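Long-range contacts in methane monooxygenase hydroxylase, MmoD (Methylosinus sporium, PDB 6D7K), which probably binds the hydroxylase of soluble methane monooxygenase and regulates it, most likely as an inhibitor: residues D22-A27 and I40-E45; W36-L41 and K60-V65. All coordinates share one frame; numbering follows the deposited sequence.

Contact 1. Residues D22-A27 and I40-E45; sequences DARYEA and ILRDGE
Arg42 and Tyr25 face each other as a non-hydrogen-bonded antiparallel pair, and their side chains run side by side off the same face of the hairpin formed by strands 25-31 and 36-42. With CG anti to the backbone N (chi1 -172°), the arginine is laid along the phenol. Its CB sits 3.7 Å from Tyr25 CE1, and its CG 3.5 Å from the same carbon while also lying over one face of the Arg24 guanidinium. Arg42 CD comes 3.3 Å from Arg24 NH2. There the chain bends at chi3, and NE donates to Tyr25 OH over 2.9 Å (156° at the hydrogen), the oxygen lying near the guanidinium plane, which is turned 70° from the ring. Beyond that, Arg42 makes a cation-pi contact with Phe69 of helix 55-74. On the next pair, the backbones of Glu26 and Leu41 exchange two hydrogen bonds: Glu26 N to Leu41 O, 2.9 Å, and Leu41 N to Glu26 O, 2.7 Å. Asp43 N adds a third, to Arg24 O, within the type I' turn from Arg42 to Glu45. Arg24 NH1 also pairs with Asp43 OD2 at 3.3 Å, by charge alone, since the oxygen lies well out of the guanidinium plane. Asp73 takes both Arg24 NH2 and Tyr25 OH. Arg24 NH2 and Arg42 NE approach without bonding, their like charges probably eased by Asp43 and Asp73, both paired with Arg24.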
ATOM      1  N   ASP H  22      25.311   7.614  18.020  1.00 39.66           N
ATOM      2  CA  ASP H  22      25.033   7.542  19.442  1.00 39.95           C
ATOM      3  C   ASP H  22      24.286   6.232  19.689  1.00 44.40           C
ATOM      4  O   ASP H  22      24.234   5.352  18.819  1.00 43.98           O
ATOM      5  CB  ASP H  22      24.304   8.808  19.919  1.00 35.62           C
ATOM      6  CG  ASP H  22      22.920   8.964  19.313  1.00 43.37           C
ATOM      7  OD1 ASP H  22      22.293   7.953  18.916  1.00 44.29           O
ATOM      8  OD2 ASP H  22      22.449  10.119  19.240  1.00 44.31           O
ATOM      9  N   ALA H  23      23.723   6.079  20.892  1.00 44.39           N
ATOM     10  CA  ALA H  23      23.163   4.778  21.262  1.00 49.26           C
ATOM     11  C   ALA H  23      22.110   4.304  20.264  1.00 52.48           C
ATOM     12  O   ALA H  23      21.975   3.096  20.036  1.00 50.93           O
ATOM     13  CB  ALA H  23      22.564   4.835  22.664  1.00 44.00           C
ATOM     14  N   ARG H  24      21.368   5.236  19.657  1.00 48.62           N
ATOM     15  CA  ARG H  24      20.222   4.906  18.832  1.00 48.80           C
ATOM     16  C   ARG H  24      20.313   5.391  17.394  1.00 47.36           C
ATOM     17  O   ARG H  24      19.737   4.744  16.521  1.00 52.40           O
ATOM     18  CB  ARG H  24      18.933   5.467  19.461  1.00 55.71           C
ATOM     19  CG  ARG H  24      18.060   4.394  20.128  1.00 69.46           C
ATOM     20  CD  ARG H  24      16.907   4.984  20.955  1.00 74.38           C
ATOM     21  NE  ARG H  24      15.969   5.774  20.158  1.00 72.92           N
ATOM     22  CZ  ARG H  24      14.790   5.335  19.722  1.00 75.49           C
ATOM     23  NH1 ARG H  24      14.391   4.103  19.999  1.00 73.85           N
ATOM     24  NH2 ARG H  24      14.010   6.131  19.000  1.00 75.90           N
ATOM     25  N   TYR H  25      21.008   6.490  17.105  1.00 48.63           N
ATOM     26  CA  TYR H  25      21.006   7.062  15.761  1.00 44.47           C
ATOM     27  C   TYR H  25      22.384   6.984  15.115  1.00 39.01           C
ATOM     28  O   TYR H  25      23.404   7.074  15.794  1.00 38.11           O
ATOM     29  CB  TYR H  25      20.518   8.501  15.795  1.00 37.80           C
ATOM     30  CG  TYR H  25      19.039   8.610  16.114  1.00 44.96           C
ATOM     31  CD1 TYR H  25      18.071   8.312  15.147  1.00 46.02           C
ATOM     32  CD2 TYR H  25      18.604   9.007  17.372  1.00 43.70           C
ATOM     33  CE1 TYR H  25      16.709   8.415  15.430  1.00 44.54           C
ATOM     34  CE2 TYR H  25      17.245   9.116  17.663  1.00 45.94           C
ATOM     35  CZ  TYR H  25      16.304   8.816  16.692  1.00 46.93           C
ATOM     36  OH  TYR H  25      14.961   8.908  16.985  1.00 48.44           O
ATOM     37  N   GLU H  26      22.402   6.772  13.801  1.00 38.65           N
ATOM     38  CA  GLU H  26      23.599   6.924  12.987  1.00 40.04           C
ATOM     39  C   GLU H  26      23.254   7.759  11.761  1.00 40.27           C
ATOM     40  O   GLU H  26      22.121   7.709  11.271  1.00 41.86           O
ATOM     41  CB  GLU H  26      24.164   5.577  12.545  1.00 33.30           C
ATOM     42  CG  GLU H  26      24.671   4.736  13.691  1.00 46.62           C
ATOM     43  CD  GLU H  26      25.580   3.604  13.238  1.00 54.12           C
ATOM     44  OE1 GLU H  26      25.095   2.701  12.517  1.00 58.96           O
ATOM     45  OE2 GLU H  26      26.785   3.626  13.602  1.00 56.36           O
ATOM     46  N   ALA H  27      24.227   8.526  11.253  1.00 34.41           N
ATOM     47  CA  ALA H  27      24.024   9.256  10.005  1.00 34.30           C
ATOM     48  C   ALA H  27      25.280   9.199   9.150  1.00 35.54           C
ATOM     49  O   ALA H  27      26.388   9.397   9.651  1.00 39.17           O
ATOM     50  CB  ALA H  27      23.629  10.711  10.267  1.00 31.14           C
ATOM     51  N   ILE H  40      19.959   8.760   7.640  1.00 35.68           N
ATOM     52  CA  ILE H  40      19.875   8.628   9.086  1.00 34.82           C
ATOM     53  C   ILE H  40      19.286   7.262   9.404  1.00 35.60           C
ATOM     54  O   ILE H  40      18.292   6.855   8.787  1.00 36.32           O
ATOM     55  CB  ILE H  40      19.017   9.747   9.696  1.00 35.47           C
ATOM     56  CG1 ILE H  40      19.577  11.115   9.299  1.00 34.96           C
ATOM     57  CG2 ILE H  40      18.925   9.573  11.218  1.00 33.06           C
ATOM     58  CD1 ILE H  40      18.698  12.295   9.742  1.00 31.44           C
ATOM     59  N   LEU H  41      19.895   6.548  10.354  1.00 37.18           N
ATOM     60  CA  LEU H  41      19.397   5.239  10.777  1.00 36.21           C
ATOM     61  C   LEU H  41      19.018   5.297  12.242  1.00 38.15           C
ATOM     62  O   LEU H  41      19.688   5.958  13.044  1.00 40.83           O
ATOM     63  CB  LEU H  41      20.408   4.117  10.561  1.00 34.01           C
ATOM     64  CG  LEU H  41      20.822   3.760   9.133  1.00 40.01           C
ATOM     65  CD1 LEU H  41      21.325   4.966   8.403  1.00 38.92           C
ATOM     66  CD2 LEU H  41      21.910   2.690   9.140  1.00 43.10           C
ATOM     67  N   ARG H  42      17.917   4.632  12.579  1.00 44.15           N
ATOM     68  CA  ARG H  42      17.472   4.484  13.960  1.00 42.89           C
ATOM     69  C   ARG H  42      17.520   3.008  14.299  1.00 42.98           C
ATOM     70  O   ARG H  42      16.960   2.186  13.570  1.00 43.17           O
ATOM     71  CB  ARG H  42      16.064   5.036  14.175  1.00 42.76           C
ATOM     72  CG  ARG H  42      15.676   5.069  15.635  1.00 50.55           C
ATOM     73  CD  ARG H  42      14.189   5.239  15.852  1.00 52.39           C
ATOM     74  NE  ARG H  42      13.749   6.614  15.656  1.00 54.64           N
ATOM     75  CZ  ARG H  42      13.003   7.012  14.628  1.00 62.87           C
ATOM     76  NH1 ARG H  42      12.623   6.117  13.711  1.00 62.27           N
ATOM     77  NH2 ARG H  42      12.632   8.294  14.513  1.00 52.74           N
ATOM     78  N   ASP H  43      18.201   2.677  15.393  1.00 49.71           N
ATOM     79  CA  ASP H  43      18.381   1.291  15.829  1.00 50.06           C
ATOM     80  C   ASP H  43      18.790   0.403  14.654  1.00 49.19           C
ATOM     81  O   ASP H  43      18.364  -0.744  14.529  1.00 52.29           O
ATOM     82  CB  ASP H  43      17.117   0.755  16.517  1.00 47.73           C
ATOM     83  CG  ASP H  43      16.653   1.624  17.696  1.00 57.90           C
ATOM     84  OD1 ASP H  43      17.470   1.914  18.605  1.00 62.60           O
ATOM     85  OD2 ASP H  43      15.458   2.012  17.713  1.00 57.51           O
ATOM     86  N   GLY H  44      19.607   0.947  13.761  1.00 47.64           N
ATOM     87  CA  GLY H  44      20.127   0.184  12.646  1.00 45.81           C
ATOM     88  C   GLY H  44      19.280   0.204  11.397  1.00 47.02           C
ATOM     89  O   GLY H  44      19.754  -0.238  10.344  1.00 49.07           O
ATOM     90  N   GLU H  45      18.054   0.712  11.467  1.00 48.82           N
ATOM     91  CA  GLU H  45      17.137   0.705  10.334  1.00 47.86           C
ATOM     92  C   GLU H  45      17.098   2.070   9.656  1.00 45.23           C
ATOM     93  O   GLU H  45      17.104   3.112  10.320  1.00 43.71           O
ATOM     94  CB  GLU H  45      15.727   0.300  10.780  1.00 50.85           C
TER

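Contact 2. Residues W36-L41 and K60-V65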
ATOM      1  N   TRP H  36      25.880  16.097  -1.986  1.00 35.94           N
ATOM      2  CA  TRP H  36      26.274  15.156  -0.965  1.00 40.22           C
ATOM      3  C   TRP H  36      25.008  14.468  -0.483  1.00 36.75           C
ATOM      4  O   TRP H  36      24.056  15.102  -0.230  1.00 34.82           O
ATOM      5  CB  TRP H  36      26.990  15.838   0.193  1.00 37.13           C
ATOM      6  CG  TRP H  36      28.378  16.238   0.002  1.00 37.53           C
ATOM      7  CD1 TRP H  36      28.808  17.243  -0.712  1.00 41.74           C
ATOM      8  CD2 TRP H  36      29.517  15.688   0.622  1.00 41.27           C
ATOM      9  NE1 TRP H  36      30.127  17.365  -0.632  1.00 37.72           N
ATOM     10  CE2 TRP H  36      30.594  16.404   0.194  1.00 42.01           C
ATOM     11  CE3 TRP H  36      29.730  14.632   1.485  1.00 38.82           C
ATOM     12  CZ2 TRP H  36      31.853  16.118   0.595  1.00 44.03           C
ATOM     13  CZ3 TRP H  36      30.954  14.355   1.854  1.00 37.14           C
ATOM     14  CH2 TRP H  36      32.005  15.088   1.433  1.00 38.87           C
ATOM     15  N   ARG H  37      25.011  13.159  -0.371  1.00 29.48           N
ATOM     16  CA  ARG H  37      23.862  12.405   0.047  1.00 29.50           C
ATOM     17  C   ARG H  37      23.954  11.903   1.441  1.00 33.26           C
ATOM     18  O   ARG H  37      24.846  11.269   1.765  1.00 34.97           O
ATOM     19  CB  ARG H  37      23.677  11.223  -0.878  1.00 31.41           C
ATOM     20  CG  ARG H  37      22.256  10.858  -1.147  1.00 31.93           C
ATOM     21  CD  ARG H  37      22.005   9.379  -1.103  1.00 39.41           C
ATOM     22  NE  ARG H  37      22.147   8.797  -2.415  1.00 43.98           N
ATOM     23  CZ  ARG H  37      21.170   8.268  -3.132  1.00 50.41           C
ATOM     24  NH1 ARG H  37      19.956   8.195  -2.662  1.00 46.35           N
ATOM     25  NH2 ARG H  37      21.419   7.808  -4.331  1.00 41.83           N
ATOM     26  N   TRP H  38      22.977  12.143   2.270  1.00 33.33           N
ATOM     27  CA  TRP H  38      23.086  11.662   3.630  1.00 31.22           C
ATOM     28  C   TRP H  38      21.869  10.811   3.975  1.00 34.62           C
ATOM     29  O   TRP H  38      20.807  10.936   3.361  1.00 35.01           O
ATOM     30  CB  TRP H  38      23.240  12.830   4.619  1.00 31.07           C
ATOM     31  CG  TRP H  38      22.293  14.001   4.446  1.00 34.36           C
ATOM     32  CD1 TRP H  38      22.561  15.190   3.822  1.00 36.43           C
ATOM     33  CD2 TRP H  38      20.954  14.115   4.951  1.00 32.81           C
ATOM     34  NE1 TRP H  38      21.470  16.025   3.896  1.00 34.28           N
ATOM     35  CE2 TRP H  38      20.473  15.384   4.584  1.00 33.32           C
ATOM     36  CE3 TRP H  38      20.117  13.265   5.670  1.00 36.05           C
ATOM     37  CZ2 TRP H  38      19.202  15.817   4.910  1.00 31.66           C
ATOM     38  CZ3 TRP H  38      18.856  13.704   5.991  1.00 35.70           C
ATOM     39  CH2 TRP H  38      18.409  14.964   5.608  1.00 30.77           C
ATOM     40  N   GLU H  39      22.048   9.920   4.957  1.00 36.23           N
ATOM     41  CA  GLU H  39      20.984   9.067   5.480  1.00 37.91           C
ATOM     42  C   GLU H  39      21.098   8.975   6.993  1.00 38.81           C
ATOM     43  O   GLU H  39      22.192   9.079   7.560  1.00 35.88           O
ATOM     44  CB  GLU H  39      21.032   7.664   4.889  1.00 32.47           C
ATOM     45  CG  GLU H  39      22.428   7.234   4.588  1.00 39.68           C
ATOM     46  CD  GLU H  39      22.523   5.766   4.236  1.00 56.23           C
ATOM     47  OE1 GLU H  39      23.657   5.289   3.967  1.00 61.50           O
ATOM     48  OE2 GLU H  39      21.465   5.094   4.224  1.00 56.99           O
ATOM     49  N   ILE H  40      19.959   8.760   7.640  1.00 35.68           N
ATOM     50  CA  ILE H  40      19.875   8.628   9.086  1.00 34.82           C
ATOM     51  C   ILE H  40      19.286   7.262   9.404  1.00 35.60           C
ATOM     52  O   ILE H  40      18.292   6.855   8.787  1.00 36.32           O
ATOM     53  CB  ILE H  40      19.017   9.747   9.696  1.00 35.47           C
ATOM     54  CG1 ILE H  40      19.577  11.115   9.299  1.00 34.96           C
ATOM     55  CG2 ILE H  40      18.925   9.573  11.218  1.00 33.06           C
ATOM     56  CD1 ILE H  40      18.698  12.295   9.742  1.00 31.44           C
ATOM     57  N   LEU H  41      19.895   6.548  10.354  1.00 37.18           N
ATOM     58  CA  LEU H  41      19.397   5.239  10.777  1.00 36.21           C
ATOM     59  C   LEU H  41      19.018   5.297  12.242  1.00 38.15           C
ATOM     60  O   LEU H  41      19.688   5.958  13.044  1.00 40.83           O
ATOM     61  CB  LEU H  41      20.408   4.117  10.561  1.00 34.01           C
ATOM     62  CG  LEU H  41      20.822   3.760   9.133  1.00 40.01           C
ATOM     63  CD1 LEU H  41      21.325   4.966   8.403  1.00 38.92           C
ATOM     64  CD2 LEU H  41      21.910   2.690   9.140  1.00 43.10           C
ATOM     65  N   LYS H  60      24.993  19.854   9.454  1.00 38.54           N
ATOM     66  CA  LYS H  60      23.979  20.749   9.995  1.00 36.86           C
ATOM     67  C   LYS H  60      22.583  20.216   9.710  1.00 33.05           C
ATOM     68  O   LYS H  60      21.708  20.249  10.584  1.00 31.81           O
ATOM     69  CB  LYS H  60      24.181  22.143   9.402  1.00 32.99           C
ATOM     70  CG  LYS H  60      25.482  22.786   9.838  1.00 35.92           C
ATOM     71  CD  LYS H  60      25.318  23.474  11.200  1.00 45.59           C
ATOM     72  CE  LYS H  60      23.986  24.265  11.255  1.00 52.35           C
ATOM     73  NZ  LYS H  60      23.612  24.840  12.598  1.00 54.64           N
ATOM     74  N   ALA H  61      22.380  19.686   8.497  1.00 29.86           N
ATOM     75  CA  ALA H  61      21.101  19.104   8.114  1.00 30.40           C
ATOM     76  C   ALA H  61      20.736  17.921   9.006  1.00 36.75           C
ATOM     77  O   ALA H  61      19.626  17.856   9.552  1.00 33.12           O
ATOM     78  CB  ALA H  61      21.168  18.663   6.654  1.00 34.77           C
ATOM     79  N   VAL H  62      21.661  16.961   9.141  1.00 34.09           N
ATOM     80  CA  VAL H  62      21.416  15.789   9.974  1.00 33.22           C
ATOM     81  C   VAL H  62      21.146  16.219  11.408  1.00 35.51           C
ATOM     82  O   VAL H  62      20.330  15.599  12.113  1.00 36.25           O
ATOM     83  CB  VAL H  62      22.597  14.794   9.875  1.00 32.91           C
ATOM     84  CG1 VAL H  62      22.630  13.867  11.083  1.00 31.07           C
ATOM     85  CG2 VAL H  62      22.540  13.994   8.565  1.00 29.02           C
ATOM     86  N   ALA H  63      21.794  17.297  11.862  1.00 32.78           N
ATOM     87  CA  ALA H  63      21.562  17.754  13.232  1.00 33.85           C
ATOM     88  C   ALA H  63      20.142  18.305  13.397  1.00 35.02           C
ATOM     89  O   ALA H  63      19.486  18.063  14.418  1.00 38.55           O
ATOM     90  CB  ALA H  63      22.619  18.783  13.640  1.00 28.32           C
ATOM     91  N   HIS H  64      19.641  19.036  12.405  1.00 34.60           N
ATOM     92  CA  HIS H  64      18.273  19.529  12.488  1.00 34.99           C
ATOM     93  C   HIS H  64      17.298  18.366  12.601  1.00 38.00           C
ATOM     94  O   HIS H  64      16.484  18.305  13.529  1.00 42.87           O
ATOM     95  CB  HIS H  64      17.939  20.376  11.259  1.00 36.40           C
ATOM     96  CG  HIS H  64      18.466  21.777  11.306  1.00 40.87           C
ATOM     97  ND1 HIS H  64      18.400  22.564  12.436  1.00 42.96           N
ATOM     98  CD2 HIS H  64      19.033  22.548  10.344  1.00 37.75           C
ATOM     99  CE1 HIS H  64      18.923  23.749  12.174  1.00 37.46           C
ATOM    100  NE2 HIS H  64      19.318  23.763  10.913  1.00 35.96           N
ATOM    101  N   VAL H  65      17.367  17.431  11.649  1.00 36.33           N
ATOM    102  CA  VAL H  65      16.421  16.315  11.611  1.00 35.92           C
ATOM    103  C   VAL H  65      16.507  15.485  12.879  1.00 35.57           C
ATOM    104  O   VAL H  65      15.490  14.980  13.369  1.00 37.52           O
ATOM    105  CB  VAL H  65      16.668  15.430  10.382  1.00 33.35           C
ATOM    106  CG1 VAL H  65      15.661  14.304  10.376  1.00 34.50           C
ATOM    107  CG2 VAL H  65      16.623  16.238   9.091  1.00 27.67           C
TER
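Trp38 and Ile40, alternate residues of strand 36-42, point toward Ala61, Val62 and Val65 of helix 55-74, in a small alpha+beta fold where one helix packs on one face of a four-stranded antiparallel meander. The axes of the two segments come within 9.6 Å, their directions 28° apart, and no hydrogen bond joins them. The aromatic contacts come first. CG of Trp38 stands between its backbone N and carbonyl carbon (chi1 47°), which swings the indole up to the helix. Ala61 CB meets the ring at NE1, 3.8 Å away, and at CZ2; Val62 CG2 lies 3.8 Å from CE3; Val65 CG2 reaches CH2 at 4.1 Å. One ring thus touches three residues spread over slightly more than a helical turn. Replacing Trp38 with alanine would strip all three of their indole contact and is likely to open a gap between strand and helix. The polar side is slight: Trp38 NE1 gives a weak hydrogen bond to Ser52 OG, on the neighbouring strand. Purely aliphatic contacts belong to Ile40. It runs alongside Val62 in the opposite direction, CG1 4.2 Å from Val62 CG2, and its CD1 ends 3.7 Å from Val65 CG1.

In the fold
Both contacts use strand 36-42, contact 2 through its middle and contact 1 through its C-terminal end. Contact 2 is fully buried, close to the middle of the chain, and ties sheet to helix through apolar side chains alone. Contact 1, its centre about 11 Å from that of contact 2, joins two neighbouring strands and is only partly buried, with backbone bonds, arginines and a carboxylate; there Arg24 and Asp43 also pack against a chain of another protein. Ile40 belongs to both, and Ala27 of contact 1 meets Val62 of contact 2 across the same hydrophobic layer. The chemistry therefore grades from oily beneath helix 55-74 to charged at the turn from Arg42 to Glu45, which leads into strand 45-52.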